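Local coordinates for protein glycoside Hydrolase (Bacteroides uniformis, PDB 5T99) that probably hydrolyses galactosidic linkages in agarose breakdown, as a family 2 glycoside hydrolase, and binds the galactose-like iminosugar D-galacto-isofagomine, at residues 271-276 against 281-286; 518-523 against 584-589; 154-159 against 385-390. All blocks are in the same frame, centred on the assembly; numbering follows the deposited sequence.

Contact 1 (271-276 against 281-286); sequences KTEIYD and TDTYFT
Lys271 lies beside Phe285 in a non-hydrogen-bonded antiparallel pair, both side chains on the sheet face that also carries Glu273 and Thr283. With CG anti to the backbone N (chi1 177°), the lysine runs its methylenes alongside the phenyl ring, and Lys271 CB and CG each come 3.6 Å from Phe285 CE1. A serine in place of Phe285 would probably strip the lysine's methylenes of this apolar cover and let its chain swing more freely. Thr272 follows in a hydrogen-bonded pair: its N donates to Tyr284 O and its O accepts from Tyr284 N, each at 2.8 Å. A water joins Thr272 OG1, Tyr284 O and Thr286 OG1, while His221 is a further partner of the threonine hydroxyl. The two segments belong to the beta hairpin of strands 268-276 and 279-288, which ends a four-stranded antiparallel sheet in the immunoglobulin-like domain of the family 2 enzymes. At Glu273 the strands approach most closely, CA 4.5 Å from Thr283 CA, and Glu273 CA also makes a CH...O contact with Asp282 O. Ile274 restores the bonding, its N giving to Asp282 O and its O taking Thr281 N at 2.9 Å with a nearly straight N-H (169°). Ile274 CG2 packs 3.3 Å from Thr281 OG1, a hydroxyl hydrogen-bonded to Val180 O. Asp276 CB finally rests 3.8 Å from Thr281 CG2.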
loop_
_atom_site.group_PDB
_atom_site.type_symbol
_atom_site.label_atom_id
_atom_site.label_comp_id
_atom_site.label_asym_id
_atom_site.label_seq_id
_atom_site.Cartn_x
_atom_site.Cartn_y
_atom_site.Cartn_z
ATOM N N LYS A 271 5.715 13.966 21.792
ATOM C CA LYS A 271 5.065 15.275 21.855
ATOM C C LYS A 271 6.153 16.313 22.051
ATOM O O LYS A 271 6.878 16.272 23.045
ATOM C CB LYS A 271 4.082 15.292 23.020
ATOM C CG LYS A 271 3.327 16.599 23.310
ATOM C CD LYS A 271 2.799 16.567 24.754
ATOM C CE LYS A 271 1.374 17.062 24.888
ATOM N NZ LYS A 271 0.758 16.619 26.178
ATOM N N THR A 272 6.279 17.232 21.104
ATOM C CA THR A 272 7.281 18.298 21.173
ATOM C C THR A 272 6.570 19.642 21.372
ATOM O O THR A 272 5.736 20.037 20.550
ATOM C CB THR A 272 8.167 18.330 19.896
ATOM O OG1 THR A 272 8.890 17.100 19.785
ATOM C CG2 THR A 272 9.166 19.487 19.930
ATOM N N GLU A 273 6.918 20.333 22.455
ATOM C CA GLU A 273 6.316 21.615 22.827
ATOM C C GLU A 273 7.387 22.688 22.721
ATOM O O GLU A 273 8.519 22.478 23.171
ATOM C CB GLU A 273 5.741 21.542 24.249
ATOM C CG GLU A 273 4.439 20.744 24.310
ATOM C CD GLU A 273 4.023 20.299 25.710
ATOM O OE1 GLU A 273 4.882 20.142 26.602
ATOM O OE2 GLU A 273 2.815 20.064 25.917
ATOM N N ILE A 274 7.050 23.809 22.084
ATOM C CA ILE A 274 7.940 24.961 21.996
ATOM C C ILE A 274 7.479 26.027 22.988
ATOM O O ILE A 274 6.272 26.290 23.094
ATOM C CB ILE A 274 7.933 25.554 20.574
ATOM C CG1 ILE A 274 8.257 24.465 19.539
ATOM C CG2 ILE A 274 8.900 26.730 20.469
ATOM C CD1 ILE A 274 9.597 23.791 19.731
ATOM N N TYR A 275 8.428 26.647 23.699
ATOM C CA TYR A 275 8.106 27.725 24.645
ATOM C C TYR A 275 8.896 28.977 24.360
ATOM O O TYR A 275 10.086 28.907 24.040
ATOM C CB TYR A 275 8.345 27.317 26.098
ATOM C CG TYR A 275 7.473 26.186 26.544
ATOM C CD1 TYR A 275 6.246 26.421 27.164
ATOM C CD2 TYR A 275 7.867 24.867 26.337
ATOM C CE1 TYR A 275 5.444 25.371 27.565
ATOM C CE2 TYR A 275 7.074 23.819 26.730
ATOM C CZ TYR A 275 5.869 24.063 27.336
ATOM O OH TYR A 275 5.096 22.988 27.713
ATOM N N ASP A 276 8.209 30.114 24.502
ATOM C CA ASP A 276 8.811 31.444 24.488
ATOM C C ASP A 276 8.643 31.974 25.907
ATOM O O ASP A 276 7.553 32.421 26.287
ATOM C CB ASP A 276 8.100 32.341 23.461
ATOM C CG ASP A 276 8.794 33.685 23.253
ATOM O OD1 ASP A 276 9.842 33.942 23.890
ATOM O OD2 ASP A 276 8.281 34.487 22.433
ATOM N N THR A 281 4.075 28.074 22.650
ATOM C CA THR A 281 3.761 28.570 21.309
ATOM C C THR A 281 3.315 27.503 20.312
ATOM O O THR A 281 2.628 27.828 19.342
ATOM C CB THR A 281 4.947 29.311 20.684
ATOM O OG1 THR A 281 5.990 28.381 20.348
ATOM C CG2 THR A 281 5.470 30.364 21.645
ATOM N N ASP A 282 3.710 26.248 20.518
ATOM C CA ASP A 282 3.419 25.186 19.558
ATOM C C ASP A 282 3.541 23.795 20.171
ATOM O O ASP A 282 4.305 23.589 21.120
ATOM C CB ASP A 282 4.370 25.298 18.363
ATOM C CG ASP A 282 3.909 24.486 17.167
ATOM O OD1 ASP A 282 2.699 24.171 17.067
ATOM O OD2 ASP A 282 4.770 24.154 16.334
ATOM N N THR A 283 2.758 22.866 19.625
ATOM C CA THR A 283 2.774 21.466 20.022
ATOM C C THR A 283 2.792 20.666 18.744
ATOM O O THR A 283 1.995 20.927 17.851
ATOM C CB THR A 283 1.533 21.079 20.847
ATOM O OG1 THR A 283 1.481 21.857 22.052
ATOM C CG2 THR A 283 1.566 19.599 21.227
ATOM N N TYR A 284 3.685 19.680 18.668
ATOM C CA TYR A 284 3.938 18.934 17.434
ATOM C C TYR A 284 4.220 17.478 17.771
ATOM O O TYR A 284 5.145 17.182 18.534
ATOM C CB TYR A 284 5.143 19.545 16.728
ATOM C CG TYR A 284 5.441 19.041 15.330
ATOM C CD1 TYR A 284 4.955 19.718 14.201
ATOM C CD2 TYR A 284 6.237 17.921 15.127
ATOM C CE1 TYR A 284 5.255 19.285 12.916
ATOM C CE2 TYR A 284 6.541 17.481 13.845
ATOM C CZ TYR A 284 6.048 18.167 12.743
ATOM O OH TYR A 284 6.343 17.729 11.472
ATOM N N PHE A 285 3.427 16.582 17.193
ATOM C CA PHE A 285 3.509 15.163 17.470
ATOM C C PHE A 285 4.245 14.415 16.350
ATOM O O PHE A 285 4.120 14.770 15.174
ATOM C CB PHE A 285 2.104 14.593 17.658
ATOM C CG PHE A 285 1.432 15.042 18.927
ATOM C CD1 PHE A 285 1.646 14.352 20.134
ATOM C CD2 PHE A 285 0.576 16.139 18.928
ATOM C CE1 PHE A 285 1.018 14.744 21.306
ATOM C CE2 PHE A 285 -0.056 16.541 20.104
ATOM C CZ PHE A 285 0.170 15.847 21.295
ATOM N N THR A 286 5.020 13.400 16.741
ATOM C CA THR A 286 5.710 12.503 15.810
ATOM C C THR A 286 5.609 11.062 16.337
ATOM O O THR A 286 5.961 10.782 17.484
ATOM C CB THR A 286 7.209 12.859 15.651
ATOM O OG1 THR A 286 7.369 14.234 15.277
ATOM C CG2 THR A 286 7.874 11.969 14.586
HETATM O O HOH W 1 7.443 15.805 17.608
HETATM O O HOH W 2 0.671 20.970 24.222
#

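Contact 2 (518-523 against 584-589); sequences NQVTSY and SSYFGA. With GIF (D-galacto-isofagomine), chain C.
Val520 and Tyr586 mark where the two irregular segments draw nearest, their CA atoms 7.8 Å apart. Neither segment forms a helix or strand, and no clear backbone hydrogen bond spans the gap. The chain turns at Asn518, whose phi is positive (83°), and then runs extended through Gln519 and Val520 past the tyrosine. Both segments instead pair with a preceding part of the first loop, Val520 through its backbone with Ser501 and Tyr586 with Ser500. They lie in the loops that follow strands 490-495 and 549-552, parallel neighbours in the TIM barrel, on the side where such barrels carry the active site. Side-chain contact is concentrated on the Tyr586 ring, which three consecutive residues meet in different ways. Val520 lays CG2 over one face, 4.0 Å from Tyr586 CD1, an apolar contact. Gln519 bends at chi2 (-68°), bringing its amide back so that OE1 arrives at the ring edge, in plane, 3.7 Å from Tyr586 CE1; amide and ring planes are 62° apart. The same oxygen is hydrogen-bonded to Ser501 OG and the amide nitrogen to Asn769, which together fix which way round the amide sits. Farther out, Asn518 O lies 3.0 Å from Tyr586 OH, and that hydroxyl is hydrogen-bonded to Ser582. The next residue, Phe587, sends its ring on a diverging course into the ligand pocket, where CZ comes 3.4 Å from O of D-galacto-isofagomine and 3.8 Å from its C5, touching the ligand's exocyclic arm. Glu494 and Trp530, among others, hydrogen-bond the same ligand.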
loop_
_atom_site.group_PDB
_atom_site.type_symbol
_atom_site.label_atom_id
_atom_site.label_comp_id
_atom_site.label_asym_id
_atom_site.label_seq_id
_atom_site.Cartn_x
_atom_site.Cartn_y
_atom_site.Cartn_z
ATOM N N ASN A 518 -9.071 -14.810 -22.544
ATOM C CA ASN A 518 -9.617 -13.612 -21.835
ATOM C C ASN A 518 -9.468 -13.634 -20.286
ATOM O O ASN A 518 -9.573 -12.597 -19.609
ATOM C CB ASN A 518 -11.078 -13.354 -22.222
ATOM C CG ASN A 518 -11.471 -11.902 -22.087
ATOM O OD1 ASN A 518 -10.690 -11.001 -22.394
ATOM N ND2 ASN A 518 -12.698 -11.666 -21.642
ATOM N N GLN A 519 -9.275 -14.835 -19.747
ATOM C CA GLN A 519 -8.835 -15.069 -18.393
ATOM C C GLN A 519 -7.583 -15.956 -18.508
ATOM O O GLN A 519 -7.269 -16.461 -19.600
ATOM C CB GLN A 519 -9.935 -15.791 -17.607
ATOM C CG GLN A 519 -11.273 -15.047 -17.521
ATOM C CD GLN A 519 -11.219 -13.771 -16.681
ATOM O OE1 GLN A 519 -10.331 -13.595 -15.843
ATOM N NE2 GLN A 519 -12.183 -12.884 -16.893
ATOM N N VAL A 520 -6.886 -16.149 -17.389
ATOM C CA VAL A 520 -5.642 -16.917 -17.345
ATOM C C VAL A 520 -5.760 -18.056 -16.333
ATOM O O VAL A 520 -6.364 -17.899 -15.258
ATOM C CB VAL A 520 -4.444 -16.016 -16.957
ATOM C CG1 VAL A 520 -3.126 -16.776 -17.096
ATOM C CG2 VAL A 520 -4.445 -14.737 -17.790
ATOM N N THR A 521 -5.155 -19.194 -16.674
ATOM C CA THR A 521 -5.186 -20.398 -15.830
ATOM C C THR A 521 -4.631 -20.148 -14.407
ATOM O O THR A 521 -3.524 -19.599 -14.238
ATOM C CB THR A 521 -4.459 -21.598 -16.505
ATOM O OG1 THR A 521 -4.726 -22.809 -15.784
ATOM C CG2 THR A 521 -2.952 -21.385 -16.591
ATOM N N SER A 522 -5.420 -20.563 -13.405
ATOM C CA SER A 522 -5.028 -20.515 -11.983
ATOM C C SER A 522 -4.158 -21.714 -11.549
ATOM O O SER A 522 -3.925 -21.918 -10.348
ATOM C CB SER A 522 -6.279 -20.390 -11.091
ATOM O OG SER A 522 -5.965 -19.969 -9.777
ATOM N N TYR A 523 -3.671 -22.500 -12.517
ATOM C CA TYR A 523 -2.548 -23.416 -12.271
ATOM C C TYR A 523 -1.194 -22.669 -12.119
ATOM O O TYR A 523 -0.197 -23.290 -11.754
ATOM C CB TYR A 523 -2.467 -24.510 -13.364
ATOM C CG TYR A 523 -3.484 -25.631 -13.213
ATOM C CD1 TYR A 523 -3.280 -26.651 -12.288
ATOM C CD2 TYR A 523 -4.645 -25.680 -13.999
ATOM C CE1 TYR A 523 -4.192 -27.687 -12.136
ATOM C CE2 TYR A 523 -5.567 -26.716 -13.858
ATOM C CZ TYR A 523 -5.336 -27.718 -12.922
ATOM O OH TYR A 523 -6.236 -28.745 -12.760
ATOM N N SER A 584 -7.798 -4.157 -15.679
ATOM C CA SER A 584 -7.020 -4.378 -14.447
ATOM C C SER A 584 -6.127 -5.622 -14.550
ATOM O O SER A 584 -6.112 -6.305 -15.578
ATOM C CB SER A 584 -7.940 -4.382 -13.197
ATOM O OG SER A 584 -8.779 -5.520 -13.101
ATOM N N SER A 585 -5.366 -5.897 -13.495
ATOM C CA SER A 585 -4.273 -6.863 -13.571
ATOM C C SER A 585 -4.682 -8.290 -13.262
ATOM O O SER A 585 -5.782 -8.553 -12.741
ATOM C CB SER A 585 -3.136 -6.441 -12.635
ATOM O OG SER A 585 -3.477 -6.650 -11.279
ATOM N N TYR A 586 -3.766 -9.196 -13.609
ATOM C CA TYR A 586 -3.819 -10.600 -13.234
ATOM C C TYR A 586 -2.600 -11.043 -12.394
ATOM O O TYR A 586 -2.515 -12.207 -11.968
ATOM C CB TYR A 586 -3.861 -11.456 -14.505
ATOM C CG TYR A 586 -5.011 -11.170 -15.451
ATOM C CD1 TYR A 586 -6.140 -11.993 -15.483
ATOM C CD2 TYR A 586 -4.954 -10.095 -16.340
ATOM C CE1 TYR A 586 -7.186 -11.746 -16.360
ATOM C CE2 TYR A 586 -5.997 -9.837 -17.214
ATOM C CZ TYR A 586 -7.105 -10.674 -17.223
ATOM O OH TYR A 586 -8.133 -10.409 -18.084
ATOM N N PHE A 587 -1.669 -10.121 -12.145
ATOM C CA PHE A 587 -0.405 -10.425 -11.452
ATOM C C PHE A 587 -0.586 -10.724 -9.956
ATOM O O PHE A 587 0.260 -11.363 -9.339
ATOM C CB PHE A 587 0.569 -9.243 -11.584
ATOM C CG PHE A 587 1.045 -8.980 -12.988
ATOM C CD1 PHE A 587 1.815 -9.912 -13.661
ATOM C CD2 PHE A 587 0.766 -7.767 -13.614
ATOM C CE1 PHE A 587 2.273 -9.661 -14.947
ATOM C CE2 PHE A 587 1.222 -7.506 -14.901
ATOM C CZ PHE A 587 1.973 -8.461 -15.572
ATOM N N GLY A 588 -1.670 -10.225 -9.379
ATOM C CA GLY A 588 -1.925 -10.347 -7.951
ATOM C C GLY A 588 -2.052 -11.780 -7.477
ATOM O O GLY A 588 -2.665 -12.608 -8.150
ATOM N N ALA A 589 -1.445 -12.076 -6.329
ATOM C CA ALA A 589 -1.714 -13.322 -5.613
ATOM C C ALA A 589 -3.133 -13.315 -5.022
ATOM O O ALA A 589 -3.750 -14.372 -4.845
ATOM C CB ALA A 589 -0.686 -13.524 -4.518
HETATM C C GIF C . 7.425 -2.952 -13.590
HETATM N N GIF C . 7.950 -4.253 -13.974
HETATM O O GIF C . 5.244 -7.424 -15.390
HETATM C C1 GIF C . 5.990 -3.088 -13.120
HETATM O O1 GIF C . 5.043 -3.153 -15.327
HETATM C C2 GIF C . 5.148 -3.889 -14.109
HETATM O O2 GIF C . 5.426 -1.788 -12.959
HETATM C C3 GIF C . 5.757 -5.259 -14.387
HETATM C C4 GIF C . 7.198 -5.117 -14.868
HETATM C C5 GIF C . 4.928 -6.026 -15.419
#

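Contact 3 (154-159 against 385-390); sequences TPRDLS and HLYFDE
Arg156 reaches across to Leu386 and Tyr387, and the contact rests on van der Waals touch, with no hydrogen bond between the two segments. The arginine is stretched out from CG to NE (chi2 -173°), which carries its guanidinium over the gap. There Arg156 NH1 comes 3.4 Å from Leu386 CD1, a charged nitrogen against a methyl. Tyr387 approaches from the opposite direction: its OH stands over the centre of one guanidinium face, 4.1 Å from Arg156 CZ, with the ring plane turned 63° from the guanidinium, so the flat groups do not stack. Leu386 in turn lays CB over the centre of the Tyr387 ring, so the two residues that meet Arg156 also pack on each other. Hydrogen bonding works within the loop rather than across it: Ser159 OG donates to Arg156 O at 2.8 Å, holding the turn of 156-159 closed. Ionic contact comes from outside, since Glu113 OE1 forms a salt bridge with Arg156 NE and would probably offset the arginine's charge. Asn382 binds the turn from the barrel side, its ND2 giving to Asp157 O. The loop leaves strand 146-153 of the sugar-binding domain and soon reaches Arg161, which lines the ligand pocket; 385-390 lies on the barrel side with helix 388-403, so this surface contact joins the rim of a beta-sandwich to the TIM barrel.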
loop_
_atom_site.group_PDB
_atom_site.type_symbol
_atom_site.label_atom_id
_atom_site.label_comp_id
_atom_site.label_asym_id
_atom_site.label_seq_id
_atom_site.Cartn_x
_atom_site.Cartn_y
_atom_site.Cartn_z
ATOM N N THR A 154 -4.803 19.253 -13.666
ATOM C CA THR A 154 -4.821 18.991 -15.111
ATOM C C THR A 154 -4.034 17.730 -15.452
ATOM O O THR A 154 -3.031 17.801 -16.170
ATOM C CB THR A 154 -4.334 20.211 -15.944
ATOM O OG1 THR A 154 -3.058 20.660 -15.481
ATOM C CG2 THR A 154 -5.328 21.364 -15.841
ATOM N N PRO A 155 -4.489 16.563 -14.944
ATOM C CA PRO A 155 -3.793 15.322 -15.281
ATOM C C PRO A 155 -3.823 15.045 -16.783
ATOM O O PRO A 155 -4.866 15.226 -17.423
ATOM C CB PRO A 155 -4.579 14.248 -14.519
ATOM C CG PRO A 155 -5.923 14.852 -14.290
ATOM C CD PRO A 155 -5.645 16.305 -14.070
ATOM N N ARG A 156 -2.684 14.612 -17.316
ATOM C CA ARG A 156 -2.510 14.380 -18.745
ATOM C C ARG A 156 -2.648 12.909 -19.077
ATOM O O ARG A 156 -2.384 12.048 -18.240
ATOM C CB ARG A 156 -1.127 14.846 -19.181
ATOM C CG ARG A 156 -0.857 16.317 -18.928
ATOM C CD ARG A 156 0.468 16.720 -19.550
ATOM N NE ARG A 156 0.892 18.060 -19.147
ATOM C CZ ARG A 156 2.032 18.641 -19.524
ATOM N NH1 ARG A 156 2.881 18.004 -20.333
ATOM N NH2 ARG A 156 2.324 19.871 -19.096
ATOM N N ASP A 157 -3.046 12.621 -20.313
ATOM C CA ASP A 157 -3.055 11.246 -20.788
ATOM C C ASP A 157 -1.599 10.840 -20.985
ATOM O O ASP A 157 -0.735 11.689 -21.190
ATOM C CB ASP A 157 -3.880 11.073 -22.088
ATOM C CG ASP A 157 -4.370 9.609 -22.303
ATOM O OD1 ASP A 157 -3.923 8.665 -21.595
ATOM O OD2 ASP A 157 -5.222 9.399 -23.197
ATOM N N LEU A 158 -1.342 9.542 -20.875
ATOM C CA LEU A 158 -0.018 8.964 -21.093
ATOM C C LEU A 158 1.009 9.449 -20.057
ATOM O O LEU A 158 2.184 9.640 -20.373
ATOM C CB LEU A 158 0.442 9.232 -22.533
ATOM C CG LEU A 158 -0.602 8.873 -23.601
ATOM C CD1 LEU A 158 -0.231 9.439 -24.967
ATOM C CD2 LEU A 158 -0.787 7.360 -23.650
ATOM N N SER A 159 0.541 9.628 -18.823
ATOM C CA SER A 159 1.359 10.112 -17.718
ATOM C C SER A 159 1.617 9.053 -16.644
ATOM O O SER A 159 2.289 9.345 -15.638
ATOM C CB SER A 159 0.681 11.321 -17.084
ATOM O OG SER A 159 -0.531 10.952 -16.459
ATOM N N HIS A 385 9.806 12.424 -16.357
ATOM C CA HIS A 385 10.889 13.064 -17.127
ATOM C C HIS A 385 10.623 14.524 -17.537
ATOM O O HIS A 385 11.568 15.292 -17.724
ATOM C CB HIS A 385 11.234 12.242 -18.375
ATOM C CG HIS A 385 10.305 12.476 -19.522
ATOM N ND1 HIS A 385 9.126 11.779 -19.678
ATOM C CD2 HIS A 385 10.366 13.354 -20.553
ATOM C CE1 HIS A 385 8.499 12.219 -20.752
ATOM N NE2 HIS A 385 9.235 13.166 -21.311
ATOM N N LEU A 386 9.357 14.902 -17.686
ATOM C CA LEU A 386 8.994 16.310 -17.888
ATOM C C LEU A 386 9.402 17.221 -16.736
ATOM O O LEU A 386 9.663 18.402 -16.940
ATOM C CB LEU A 386 7.486 16.454 -18.095
ATOM C CG LEU A 386 6.904 15.841 -19.372
ATOM C CD1 LEU A 386 5.378 15.889 -19.326
ATOM C CD2 LEU A 386 7.450 16.539 -20.616
ATOM N N TYR A 387 9.426 16.670 -15.526
ATOM C CA TYR A 387 9.663 17.436 -14.310
ATOM C C TYR A 387 11.001 17.171 -13.645
ATOM O O TYR A 387 11.373 17.926 -12.742
ATOM C CB TYR A 387 8.534 17.148 -13.327
ATOM C CG TYR A 387 7.192 17.285 -13.992
ATOM C CD1 TYR A 387 6.730 18.532 -14.413
ATOM C CD2 TYR A 387 6.408 16.163 -14.258
ATOM C CE1 TYR A 387 5.508 18.659 -15.054
ATOM C CE2 TYR A 387 5.181 16.283 -14.889
ATOM C CZ TYR A 387 4.745 17.528 -15.283
ATOM O OH TYR A 387 3.536 17.629 -15.902
ATOM N N PHE A 388 11.731 16.148 -14.112
ATOM C CA PHE A 388 12.901 15.636 -13.413
ATOM C C PHE A 388 13.966 16.683 -13.115
ATOM O O PHE A 388 14.414 16.766 -11.977
ATOM C CB PHE A 388 13.540 14.457 -14.152
ATOM C CG PHE A 388 14.607 13.744 -13.352
ATOM C CD1 PHE A 388 14.270 12.682 -12.499
ATOM C CD2 PHE A 388 15.947 14.131 -13.436
ATOM C CE1 PHE A 388 15.247 12.017 -11.754
ATOM C CE2 PHE A 388 16.927 13.471 -12.698
ATOM C CZ PHE A 388 16.576 12.414 -11.851
ATOM N N ASP A 389 14.363 17.468 -14.111
ATOM C CA ASP A 389 15.403 18.481 -13.905
ATOM C C ASP A 389 15.004 19.548 -12.872
ATOM O O ASP A 389 15.795 19.888 -11.993
ATOM C CB ASP A 389 15.800 19.130 -15.236
ATOM C CG ASP A 389 16.806 18.298 -16.016
ATOM O OD1 ASP A 389 17.379 18.832 -16.996
ATOM O OD2 ASP A 389 17.025 17.115 -15.657
ATOM N N GLU A 390 13.778 20.057 -12.976
ATOM C CA GLU A 390 13.276 21.086 -12.061
ATOM C C GLU A 390 12.860 20.537 -10.683
ATOM O O GLU A 390 13.075 21.204 -9.678
ATOM C CB GLU A 390 12.102 21.834 -12.709
ATOM C CG GLU A 390 11.617 23.086 -11.960
ATOM C CD GLU A 390 10.370 23.739 -12.578
ATOM O OE1 GLU A 390 10.026 23.447 -13.757
ATOM O OE2 GLU A 390 9.728 24.555 -11.874
#

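From the N terminus, the first segment to appear is 154-159, in a loop of the sugar-binding domain after strand 146-153. Contact 3 closes only at 385-390, after the chain has passed through the immunoglobulin-like domain and entered the TIM barrel, and so ties the sugar-binding domain to the barrel. Contact 1, a local hairpin with four residues between its segments, is nested inside that long loop. Contact 2 begins after contact 3 has closed and joins two late loops of the barrel. The three do not touch: nearest atoms of contacts 2 and 3 are about 15 Å apart, those of contacts 1 and 3 about 22 Å. Contacts 1 and 2 lie on opposite sides of the chain's centre.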